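Local coordinates for osmotically inducible lipoprotein OsmE (Pseudomonas aeruginosa PAO1, PDB 4DM5) that is of unknown function but is probably an osmotically inducible membrane lipoprotein with a domain related to the outer membrane assembly factor BamE, at residues N11-T14 with F15-E18; K26-Q30 with Q31-R35; I57-D61 with G62-P66. All blocks are in the same frame, centred on the assembly; numbering follows the deposited sequence. Where two conformers were deposited one is given.

Contact 1. Residues N11-T14 with F15-E18; sequences NYIT and FRNE
Thr14 lies over the Phe15 ring: its methyl CG2 sits above the centre of one face, 4.0 Å from the ring centroid, a CH-pi contact between neighbours in sequence. The two side chains run alongside each other, pointing the same way. Thr14 sends its methyl anti to the backbone N and keeps OG1 beside that N (chi1 -58°), which turns carbon rather than oxygen onto the ring. Near the rim, Phe15 CD2 also comes to 3.5 Å from Asn11 O, at an oblique approach.

Tyr12 and Arg16, four residues apart, make a second pair. The start of the arginine chain does the touching, with CB 3.6 Å from Tyr12 CE2 and CA over one face of the phenol ring; the guanidinium is turned 58° from the ring plane and does not stack on it. Arg16 CG stands between the backbone N and the carbonyl carbon (chi1 69°), which swings the chain away from the tyrosine and alongside Ile13, pointing the same way. One water joins the pair, bonded to Tyr12 OH and donating to Arg16 O.

The backbone beneath is a short, loosely bonded helical turn. Asn11 is its N-cap, OD1 accepting a weak bond from Ile13 N, and Phe15 N donates to Tyr12 O at 2.9 Å. Arg16 N gives a long, weak bond to Ile13 O at 3.3 Å. A second water accepts a hydrogen bond from Asn17 N and donates one to Thr14 O.

In this BamE-like domain the turn packs on strands 52-60 and 63-71: Phe15 is buried against Leu58, Gln65 and Phe82, whereas Tyr12, Ile13 and Arg16 are exposed. The turn is thus held to the protein by an apolar ring, while its outward polar groups rely partly on water.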
ATOM      1  N   ASN A  11      13.554  -0.814  -8.315  1.00 23.87           N
ATOM      2  CA  ASN A  11      13.794  -2.018  -9.132  1.00 25.48           C
ATOM      3  C   ASN A  11      12.783  -3.013  -8.737  1.00 23.33           C
ATOM      4  O   ASN A  11      12.852  -3.747  -7.667  1.00 22.80           O
ATOM      5  CB  ASN A  11      15.260  -2.536  -8.982  1.00 24.44           C
ATOM      6  CG  ASN A  11      15.561  -3.760  -9.877  1.00 24.20           C
ATOM      7  OD1 ASN A  11      14.653  -4.387 -10.374  1.00 21.88           O
ATOM      8  ND2 ASN A  11      16.821  -4.164  -9.956  1.00 24.05           N
ATOM      9  N   TYR A  12      11.743  -3.114  -9.545  1.00 22.43           N
ATOM     10  CA  TYR A  12      10.649  -4.000  -9.249  1.00 21.79           C
ATOM     11  C   TYR A  12      11.097  -5.431  -9.027  1.00 22.90           C
ATOM     12  O   TYR A  12      10.630  -6.110  -8.122  1.00 22.37           O
ATOM     13  CB  TYR A  12       9.541  -3.860 -10.379  1.00 19.97           C
ATOM     14  CG  TYR A  12       8.412  -4.789 -10.227  1.00 20.63           C
ATOM     15  CD1 TYR A  12       7.404  -4.528  -9.269  1.00 19.40           C
ATOM     16  CD2 TYR A  12       8.404  -5.992 -10.831  1.00 21.58           C
ATOM     17  CE1 TYR A  12       6.398  -5.462  -9.134  1.00 20.77           C
ATOM     18  CE2 TYR A  12       7.463  -6.934 -10.615  1.00 23.82           C
ATOM     19  CZ  TYR A  12       6.441  -6.677  -9.815  1.00 23.23           C
ATOM     20  OH  TYR A  12       5.425  -7.619  -9.622  1.00 35.20           O
ATOM     21  N   ILE A  13      12.100  -5.919  -9.743  1.00 21.69           N
ATOM     22  CA  ILE A  13      12.532  -7.273  -9.620  1.00 22.76           C
ATOM     23  C   ILE A  13      12.924  -7.543  -8.175  1.00 21.55           C
ATOM     24  O   ILE A  13      12.621  -8.644  -7.699  1.00 22.60           O
ATOM     25  CB  ILE A  13      13.760  -7.622 -10.597  1.00 25.05           C
ATOM     26  CG1 ILE A  13      13.307  -7.701 -12.036  1.00 31.88           C
ATOM     27  CG2 ILE A  13      14.350  -9.063 -10.336  1.00 27.24           C
ATOM     28  CD1 ILE A  13      12.156  -8.721 -12.279  1.00 30.49           C
ATOM     29  N   THR A  14      13.559  -6.579  -7.508  1.00 19.85           N
ATOM     30  CA  THR A  14      14.005  -6.831  -6.112  1.00 20.47           C
ATOM     31  C   THR A  14      12.807  -7.217  -5.219  1.00 20.02           C
ATOM     32  O   THR A  14      12.951  -8.072  -4.324  1.00 21.41           O
ATOM     33  CB  THR A  14      14.648  -5.577  -5.590  1.00 20.33           C
ATOM     34  OG1 THR A  14      15.758  -5.271  -6.504  1.00 24.83           O
ATOM     35  CG2 THR A  14      15.237  -5.762  -4.150  1.00 23.80           C
ATOM     36  N   PHE A  15      11.660  -6.599  -5.506  1.00 19.07           N
ATOM     37  CA  PHE A  15      10.541  -6.732  -4.600  1.00 17.14           C
ATOM     38  C   PHE A  15       9.463  -7.664  -5.092  1.00 18.37           C
ATOM     39  O   PHE A  15       8.372  -7.720  -4.460  1.00 17.89           O
ATOM     40  CB  PHE A  15      10.001  -5.307  -4.332  1.00 17.89           C
ATOM     41  CG  PHE A  15      11.010  -4.457  -3.649  1.00 17.10           C
ATOM     42  CD1 PHE A  15      11.286  -4.634  -2.308  1.00 20.12           C
ATOM     43  CD2 PHE A  15      11.767  -3.491  -4.353  1.00 21.42           C
ATOM     44  CE1 PHE A  15      12.261  -3.956  -1.650  1.00 21.76           C
ATOM     45  CE2 PHE A  15      12.763  -2.746  -3.669  1.00 22.75           C
ATOM     46  CZ  PHE A  15      12.957  -2.974  -2.307  1.00 22.57           C
ATOM     47  N   ARG A  16       9.632  -8.253  -6.251  1.00 18.37           N
ATOM     48  CA  ARG A  16       8.487  -8.946  -6.886  1.00 19.51           C
ATOM     49  C   ARG A  16       7.888 -10.107  -6.080  1.00 19.69           C
ATOM     50  O   ARG A  16       6.710 -10.442  -6.283  1.00 20.18           O
ATOM     51  CB  ARG A  16       8.766  -9.358  -8.328  1.00 23.17           C
ATOM     52  CG  ARG A  16       9.811 -10.475  -8.395  1.00 24.38           C
ATOM     53  CD  ARG A  16       9.970 -11.129  -9.786  1.00 31.89           C
ATOM     54  NE  ARG A  16       8.692 -11.779 -10.229  1.00 36.44           N
ATOM     55  CZ  ARG A  16       8.433 -13.087 -10.277  1.00 44.72           C
ATOM     56  NH1 ARG A  16       9.385 -13.968  -9.962  1.00 41.38           N
ATOM     57  NH2 ARG A  16       7.230 -13.526 -10.696  1.00 39.88           N
ATOM     58  N   ASN A  17       8.661 -10.688  -5.168  1.00 19.76           N
ATOM     59  CA  ASN A  17       8.181 -11.796  -4.375  1.00 21.74           C
ATOM     60  C   ASN A  17       7.686 -11.363  -2.996  1.00 20.88           C
ATOM     61  O   ASN A  17       7.305 -12.217  -2.200  1.00 23.06           O
ATOM     62  CB  ASN A  17       9.286 -12.880  -4.291  1.00 24.13           C
ATOM     63  CG  ASN A  17       9.461 -13.598  -5.581  1.00 28.31           C
ATOM     64  OD1 ASN A  17       8.486 -14.040  -6.197  1.00 30.74           O
ATOM     65  ND2 ASN A  17      10.686 -13.659  -6.023  1.00 31.26           N
ATOM     66  N   GLU A  18       7.748 -10.056  -2.731  1.00 18.24           N
ATOM     67  CA  GLU A  18       7.170  -9.563  -1.418  1.00 18.24           C
ATOM     68  C   GLU A  18       5.667  -9.833  -1.446  1.00 19.36           C
ATOM     69  O   GLU A  18       5.017  -9.502  -2.392  1.00 19.42           O
ATOM     70  CB  GLU A  18       7.360  -8.099  -1.282  1.00 17.68           C
ATOM     71  CG  GLU A  18       8.737  -7.715  -0.921  1.00 21.44           C
ATOM     72  CD  GLU A  18       9.069  -8.235   0.496  1.00 26.26           C
ATOM     73  OE1 GLU A  18       8.294  -8.060   1.498  1.00 27.78           O
ATOM     74  OE2 GLU A  18      10.109  -8.848   0.626  1.00 28.75           O
TER
HETATM   75  O   HOH W   1       4.921  -9.820  -8.352  1.00 25.95           O
HETATM   76  O   HOH W   2      11.282 -10.108  -3.828  1.00 23.46           O

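Contact 2. Residues K26-Q30 with Q31-R35; sequences KGMSQ and QEVLR
Ser29 caps the helix that follows it: OG accepts from Glu32 N at 3.2 Å, with an N-H...O angle of 159°. The hydroxyl reaches that amide because it stands between the backbone N and the carbonyl carbon (chi1 68°), turned toward the first turn. The carbonyl of the same serine takes Val33 N at 3.1 Å, and Gln30 O takes Leu34 N at 2.9 Å, so regular helical bonding is running from the cap onward. One turn along, Arg35 NH1 donates to Gln31 OE1 at 2.9 Å, in the carbonyl plane and on a lone pair; the guanidinium also lays one face over Gln31 O. A water accepts from Ser29 N and donates to Glu32 OE1, tying the carboxylate back to the cap residue.

This is an N-terminal helix cap, and it starts helix 30-37 of the BamE-like domain. The loop before it, coming from helix 19-22, is bonded to strand 77-81: Gly27 and Met28 pair through their backbones with Val77. A negative side chain in the first turn should suit the helix dipole.

Outward from the cap, Met28, here selenomethionine, was modelled in two conformers, so its packing is tentative. In the one given it crosses Glu32 at about a right angle, CG 3.4 Å from Glu32 CB, with SE and CE lying along the acid toward its carboxylate. In the same conformer, Met28 CG meets Val33 CG2 at 3.7 Å. Val33 is buried, and carries the packing on to Tyr56, Phe71 and Val77 of the sheet.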
ATOM      1  N   LYS A  26      -6.829  -6.186  -6.371  1.00 17.48           N
ATOM      2  CA  LYS A  26      -7.973  -5.320  -6.379  1.00 18.81           C
ATOM      3  C   LYS A  26      -9.215  -6.044  -5.815  1.00 18.82           C
ATOM      4  O   LYS A  26      -9.422  -7.199  -6.147  1.00 19.83           O
ATOM      5  CB  LYS A  26      -8.194  -4.861  -7.846  1.00 23.02           C
ATOM      6  CG  LYS A  26      -9.296  -3.855  -7.977  1.00 26.53           C
ATOM      7  CD  LYS A  26      -9.382  -3.344  -9.456  1.00 34.90           C
ATOM      8  CE  LYS A  26     -10.248  -2.101  -9.634  1.00 43.20           C
ATOM      9  NZ  LYS A  26     -10.348  -1.242  -8.420  1.00 45.20           N
ATOM     10  N   GLY A  27      -9.970  -5.400  -4.969  1.00 18.86           N
ATOM     11  CA  GLY A  27     -11.192  -5.932  -4.451  1.00 18.67           C
ATOM     12  C   GLY A  27     -11.026  -6.638  -3.113  1.00 18.26           C
ATOM     13  O   GLY A  27     -12.053  -7.037  -2.555  1.00 20.35           O
HETATM   14  N   MSE A  28      -9.757  -6.839  -2.689  0.50 17.92           N
HETATM   15  CA  MSE A  28      -9.421  -7.607  -1.440  0.50 17.56           C
HETATM   16  C   MSE A  28      -9.876  -6.791  -0.229  0.50 18.20           C
HETATM   17  O   MSE A  28      -9.779  -5.561  -0.175  0.50 17.67           O
HETATM   18  CB  MSE A  28      -7.911  -7.881  -1.413  0.50 17.33           C
HETATM   19  CG  MSE A  28      -7.348  -8.661  -0.196  0.50 17.38           C
HETATM   20 SE   MSE A  28      -5.461  -9.238  -0.503  0.30 18.87          SE
HETATM   21  CE  MSE A  28      -5.906 -10.786  -1.612  0.50 19.45           C
ATOM     22  N   SER A  29     -10.345  -7.475   0.803  1.00 19.73           N
ATOM     23  CA  SER A  29     -10.737  -6.890   2.048  1.00 18.47           C
ATOM     24  C   SER A  29      -9.552  -6.495   2.915  1.00 18.80           C
ATOM     25  O   SER A  29      -8.432  -6.926   2.708  1.00 18.24           O
ATOM     26  CB  SER A  29     -11.577  -7.885   2.904  1.00 22.36           C
ATOM     27  OG  SER A  29     -10.758  -8.920   3.317  1.00 23.94           O
ATOM     28  N   GLN A  30      -9.843  -5.532   3.787  1.00 19.41           N
ATOM     29  CA  GLN A  30      -8.835  -5.108   4.746  1.00 20.74           C
ATOM     30  C   GLN A  30      -8.240  -6.216   5.568  1.00 20.57           C
ATOM     31  O   GLN A  30      -7.003  -6.353   5.785  1.00 20.47           O
ATOM     32  CB  GLN A  30      -9.456  -4.026   5.656  1.00 22.36           C
ATOM     33  CG  GLN A  30      -9.637  -2.661   4.943  1.00 27.04           C
ATOM     34  CD  GLN A  30     -10.550  -1.694   5.686  1.00 32.39           C
ATOM     35  OE1 GLN A  30     -11.746  -1.909   5.856  1.00 36.87           O
ATOM     36  NE2 GLN A  30      -9.964  -0.614   6.146  1.00 38.38           N
ATOM     37  N   GLN A  31      -9.080  -7.198   5.982  1.00 21.10           N
ATOM     38  CA  GLN A  31      -8.519  -8.264   6.768  1.00 22.71           C
ATOM     39  C   GLN A  31      -7.601  -9.217   5.995  1.00 20.71           C
ATOM     40  O   GLN A  31      -6.620  -9.687   6.481  1.00 22.56           O
ATOM     41  CB  GLN A  31      -9.718  -9.087   7.382  1.00 25.79           C
ATOM     42  CG  GLN A  31     -10.238  -8.565   8.676  1.00 31.47           C
ATOM     43  CD  GLN A  31     -11.226  -9.516   9.238  1.00 36.08           C
ATOM     44  OE1 GLN A  31     -10.935 -10.718   9.408  1.00 42.04           O
ATOM     45  NE2 GLN A  31     -12.405  -9.023   9.504  1.00 38.17           N
ATOM     46  N   GLU A  32      -7.880  -9.446   4.716  1.00 21.32           N
ATOM     47  CA  GLU A  32      -7.012 -10.276   3.911  1.00 22.78           C
ATOM     48  C   GLU A  32      -5.647  -9.583   3.659  1.00 18.90           C
ATOM     49  O   GLU A  32      -4.588 -10.169   3.791  1.00 21.17           O
ATOM     50  CB  GLU A  32      -7.668 -10.545   2.600  1.00 24.06           C
ATOM     51  CG  GLU A  32      -6.801 -11.567   1.887  1.00 28.33           C
ATOM     52  CD  GLU A  32      -7.527 -12.531   0.995  1.00 34.81           C
ATOM     53  OE1 GLU A  32      -8.610 -12.229   0.401  1.00 37.54           O
ATOM     54  OE2 GLU A  32      -6.922 -13.632   0.856  1.00 37.08           O
ATOM     55  N   VAL A  33      -5.712  -8.255   3.431  1.00 18.43           N
ATOM     56  CA  VAL A  33      -4.459  -7.599   3.300  1.00 18.89           C
ATOM     57  C   VAL A  33      -3.647  -7.657   4.601  1.00 18.31           C
ATOM     58  O   VAL A  33      -2.424  -7.833   4.526  1.00 19.00           O
ATOM     59  CB  VAL A  33      -4.695  -6.146   2.887  1.00 17.36           C
ATOM     60  CG1 VAL A  33      -3.403  -5.294   2.954  1.00 19.04           C
ATOM     61  CG2 VAL A  33      -5.293  -6.096   1.479  1.00 18.76           C
ATOM     62  N   LEU A  34      -4.297  -7.500   5.772  1.00 18.78           N
ATOM     63  CA  LEU A  34      -3.545  -7.616   7.020  1.00 20.63           C
ATOM     64  C   LEU A  34      -2.824  -8.999   7.199  1.00 21.88           C
ATOM     65  O   LEU A  34      -1.647  -9.134   7.633  1.00 24.15           O
ATOM     66  CB  LEU A  34      -4.489  -7.326   8.254  1.00 21.82           C
ATOM     67  CG  LEU A  34      -4.974  -5.898   8.276  1.00 25.30           C
ATOM     68  CD1 LEU A  34      -6.073  -5.599   9.310  1.00 26.93           C
ATOM     69  CD2 LEU A  34      -3.698  -5.023   8.488  1.00 28.11           C
ATOM     70  N   ARG A  35      -3.546 -10.048   6.806  1.00 22.25           N
ATOM     71  CA  ARG A  35      -2.957 -11.381   6.833  1.00 25.91           C
ATOM     72  C   ARG A  35      -1.777 -11.614   5.923  1.00 24.66           C
ATOM     73  O   ARG A  35      -0.750 -12.156   6.302  1.00 27.34           O
ATOM     74  CB  ARG A  35      -4.056 -12.406   6.493  1.00 26.70           C
ATOM     75  CG  ARG A  35      -5.080 -12.474   7.664  1.00 32.78           C
ATOM     76  CD  ARG A  35      -6.154 -13.573   7.711  1.00 35.06           C
ATOM     77  NE  ARG A  35      -7.335 -13.226   6.980  1.00 34.44           N
ATOM     78  CZ  ARG A  35      -8.493 -12.765   7.382  1.00 36.09           C
ATOM     79  NH1 ARG A  35      -8.790 -12.515   8.680  1.00 39.87           N
ATOM     80  NH2 ARG A  35      -9.355 -12.456   6.402  1.00 34.51           N
TER
HETATM   81  O   HOH W   3     -10.550 -10.396   0.307  1.00 24.86           O

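Contact 3. Residues I57-D61 with G62-P66; sequences ILNKD and GQQQP
Leu58 and Gln65 hold the tight end of this hairpin. Leu58 N donates to Gln65 O at 2.7 Å and Gln65 N returns a bond to Leu58 O at 2.9 Å, the pair of bonds expected of an antiparallel hydrogen-bonded pair. Their side chains share one face of the sheet with Lys60 and Gln63; Leu58 is buried there, beneath Leu20, Val21 and Phe82. Gln65 bends its amide around so that NE2 donates to its neighbour's carbonyl, Pro66 O.

The other face, with Ile57, Asn59, Gln64 and Pro66, is looser and mostly solvent-facing. Ile57 lies alongside Pro66, CD1 4.1 Å from CG of the proline, and its CG2 meets Gln64 CB at 3.8 Å. Asn59 and Gln64 also run side by side, but their amide planes stand 81° apart and the closest approach pairs nitrogen with nitrogen, ND2 to NE2 at 3.6 Å. Asn59 OD1 instead takes a water, which in turn accepts from Gly62 N.

At the tip, Lys60 N to Gln63 O and Gln63 N to Lys60 O, both 3.0 Å, close the loop. Asp61 and Gly62 both have positive phi there. That is the two-residue type I' turn of a tight beta hairpin, joining strands 52-60 and 63-71, the two inner strands of the four-stranded antiparallel sheet.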
ATOM      1  N   ILE A  57       6.936  -0.374   5.011  1.00 20.67           N
ATOM      2  CA  ILE A  57       8.283  -0.251   4.466  1.00 20.29           C
ATOM      3  C   ILE A  57       8.648  -1.692   4.096  1.00 21.72           C
ATOM      4  O   ILE A  57       8.741  -2.580   4.947  1.00 23.41           O
ATOM      5  CB  ILE A  57       9.269   0.274   5.551  1.00 23.64           C
ATOM      6  CG1 ILE A  57       8.860   1.686   5.973  1.00 27.55           C
ATOM      7  CG2 ILE A  57      10.696   0.115   4.985  1.00 24.74           C
ATOM      8  CD1 ILE A  57       9.031   2.786   4.951  1.00 31.41           C
ATOM      9  N   LEU A  58       8.921  -1.912   2.819  1.00 20.58           N
ATOM     10  CA  LEU A  58       9.408  -3.237   2.397  1.00 20.12           C
ATOM     11  C   LEU A  58      10.885  -3.295   2.686  1.00 21.80           C
ATOM     12  O   LEU A  58      11.602  -2.235   2.514  1.00 24.53           O
ATOM     13  CB  LEU A  58       9.188  -3.390   0.900  1.00 19.43           C
ATOM     14  CG  LEU A  58       7.764  -3.223   0.335  1.00 21.23           C
ATOM     15  CD1 LEU A  58       7.793  -3.302  -1.182  1.00 22.73           C
ATOM     16  CD2 LEU A  58       6.795  -4.175   1.013  1.00 23.59           C
ATOM     17  N   ASN A  59      11.339  -4.459   3.137  1.00 22.53           N
ATOM     18  CA  ASN A  59      12.764  -4.596   3.478  1.00 25.24           C
ATOM     19  C   ASN A  59      13.222  -5.897   2.843  1.00 24.38           C
ATOM     20  O   ASN A  59      12.828  -7.012   3.276  1.00 25.41           O
ATOM     21  CB  ASN A  59      12.892  -4.632   5.013  1.00 31.36           C
ATOM     22  CG  ASN A  59      14.313  -4.507   5.481  1.00 38.27           C
ATOM     23  OD1 ASN A  59      15.248  -4.360   4.700  1.00 38.37           O
ATOM     24  ND2 ASN A  59      14.473  -4.523   6.787  1.00 44.00           N
ATOM     25  N   LYS A  60      14.080  -5.793   1.841  1.00 21.14           N
ATOM     26  CA  LYS A  60      14.484  -6.983   1.127  1.00 22.20           C
ATOM     27  C   LYS A  60      15.911  -6.760   0.681  1.00 24.36           C
ATOM     28  O   LYS A  60      16.216  -5.769   0.004  1.00 24.94           O
ATOM     29  CB  LYS A  60      13.605  -7.221  -0.115  1.00 22.70           C
ATOM     30  CG  LYS A  60      14.013  -8.483  -0.897  1.00 25.42           C
ATOM     31  CD  LYS A  60      13.898  -9.770  -0.097  1.00 27.85           C
ATOM     32  CE  LYS A  60      14.109 -10.941  -1.050  1.00 30.18           C
ATOM     33  NZ  LYS A  60      14.027 -12.179  -0.247  1.00 38.56           N
ATOM     34  N   ASP A  61      16.794  -7.688   1.092  1.00 26.52           N
ATOM     35  CA  ASP A  61      18.177  -7.683   0.537  1.00 28.11           C
ATOM     36  C   ASP A  61      18.885  -6.337   0.836  1.00 28.05           C
ATOM     37  O   ASP A  61      19.676  -5.846  -0.070  1.00 28.54           O
ATOM     38  CB  ASP A  61      18.170  -7.932  -0.944  1.00 29.47           C
ATOM     39  CG  ASP A  61      17.708  -9.407  -1.318  1.00 28.44           C
ATOM     40  OD1 ASP A  61      17.690 -10.236  -0.369  1.00 31.67           O
ATOM     41  OD2 ASP A  61      17.470  -9.630  -2.497  1.00 34.96           O
ATOM     42  N   GLY A  62      18.674  -5.858   2.041  1.00 29.72           N
ATOM     43  CA  GLY A  62      19.281  -4.618   2.513  1.00 30.83           C
ATOM     44  C   GLY A  62      18.759  -3.327   1.931  1.00 33.19           C
ATOM     45  O   GLY A  62      19.382  -2.267   2.072  1.00 33.79           O
ATOM     46  N   GLN A  63      17.609  -3.403   1.264  1.00 29.34           N
ATOM     47  CA  GLN A  63      17.048  -2.230   0.607  1.00 26.74           C
ATOM     48  C   GLN A  63      15.707  -2.016   1.240  1.00 29.50           C
ATOM     49  O   GLN A  63      14.960  -2.973   1.421  1.00 28.30           O
ATOM     50  CB  GLN A  63      16.891  -2.522  -0.851  1.00 29.70           C
ATOM     51  CG  GLN A  63      18.200  -2.953  -1.437  1.00 34.84           C
ATOM     52  CD  GLN A  63      18.253  -2.518  -2.821  1.00 39.02           C
ATOM     53  OE1 GLN A  63      18.416  -3.328  -3.704  1.00 47.78           O
ATOM     54  NE2 GLN A  63      18.139  -1.202  -3.028  1.00 45.24           N
ATOM     55  N   GLN A  64      15.411  -0.774   1.596  1.00 26.33           N
ATOM     56  CA  GLN A  64      14.107  -0.380   2.114  1.00 28.55           C
ATOM     57  C   GLN A  64      13.337   0.433   1.042  1.00 25.68           C
ATOM     58  O   GLN A  64      13.892   1.165   0.222  1.00 30.27           O
ATOM     59  CB  GLN A  64      14.215   0.300   3.463  1.00 32.56           C
ATOM     60  CG  GLN A  64      14.519  -0.726   4.538  1.00 42.75           C
ATOM     61  CD  GLN A  64      14.887  -0.099   5.846  1.00 52.85           C
ATOM     62  OE1 GLN A  64      14.967   1.142   5.961  1.00 58.64           O
ATOM     63  NE2 GLN A  64      15.092  -0.948   6.879  1.00 58.13           N
ATOM     64  N   GLN A  65      12.015   0.170   0.992  1.00 21.92           N
ATOM     65  CA  GLN A  65      11.228   0.804  -0.002  1.00 20.89           C
ATOM     66  C   GLN A  65       9.804   1.006   0.557  1.00 19.72           C
ATOM     67  O   GLN A  65       9.105   0.051   0.909  1.00 19.11           O
ATOM     68  CB  GLN A  65      11.110  -0.160  -1.136  1.00 22.11           C
ATOM     69  CG  GLN A  65      10.248   0.273  -2.287  1.00 22.93           C
ATOM     70  CD  GLN A  65      10.547   1.624  -2.793  1.00 25.38           C
ATOM     71  OE1 GLN A  65      11.791   1.860  -3.165  1.00 27.12           O
ATOM     72  NE2 GLN A  65       9.612   2.563  -2.730  1.00 25.52           N
ATOM     73  N   PRO A  66       9.335   2.241   0.589  1.00 19.30           N
ATOM     74  CA  PRO A  66       7.948   2.499   0.990  1.00 18.51           C
ATOM     75  C   PRO A  66       6.981   1.807   0.022  1.00 17.42           C
ATOM     76  O   PRO A  66       7.196   1.689  -1.188  1.00 16.88           O
ATOM     77  CB  PRO A  66       7.820   4.002   0.879  1.00 21.06           C
ATOM     78  CG  PRO A  66       9.230   4.459   1.250  1.00 24.64           C
ATOM     79  CD  PRO A  66      10.055   3.518   0.418  1.00 22.05           C
TER
HETATM   80  O   HOH W   4      17.046  -6.407   4.247  1.00 36.00           O

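In the fold
Contacts 1 and 3 touch directly, their centres about 10 Å apart. Phe15 is the main bridge: its CZ is 3.6 Å from Gln65 CB, its CE1 is 3.8 Å from Lys60 CB and its CD1 is 3.9 Å from Leu58 CD1, so the short helical turn of contact 1 lies on the hairpin of contact 3. Contact 2 stands apart, its centre about 20 Å from that of contact 1 and 21 Å from that of contact 3. It packs on the same two strands, 52-60 and 63-71, through residues away from the hairpin tip. A glycerol, probably from the crystallisation liquor, lies beside Glu32 of contact 2.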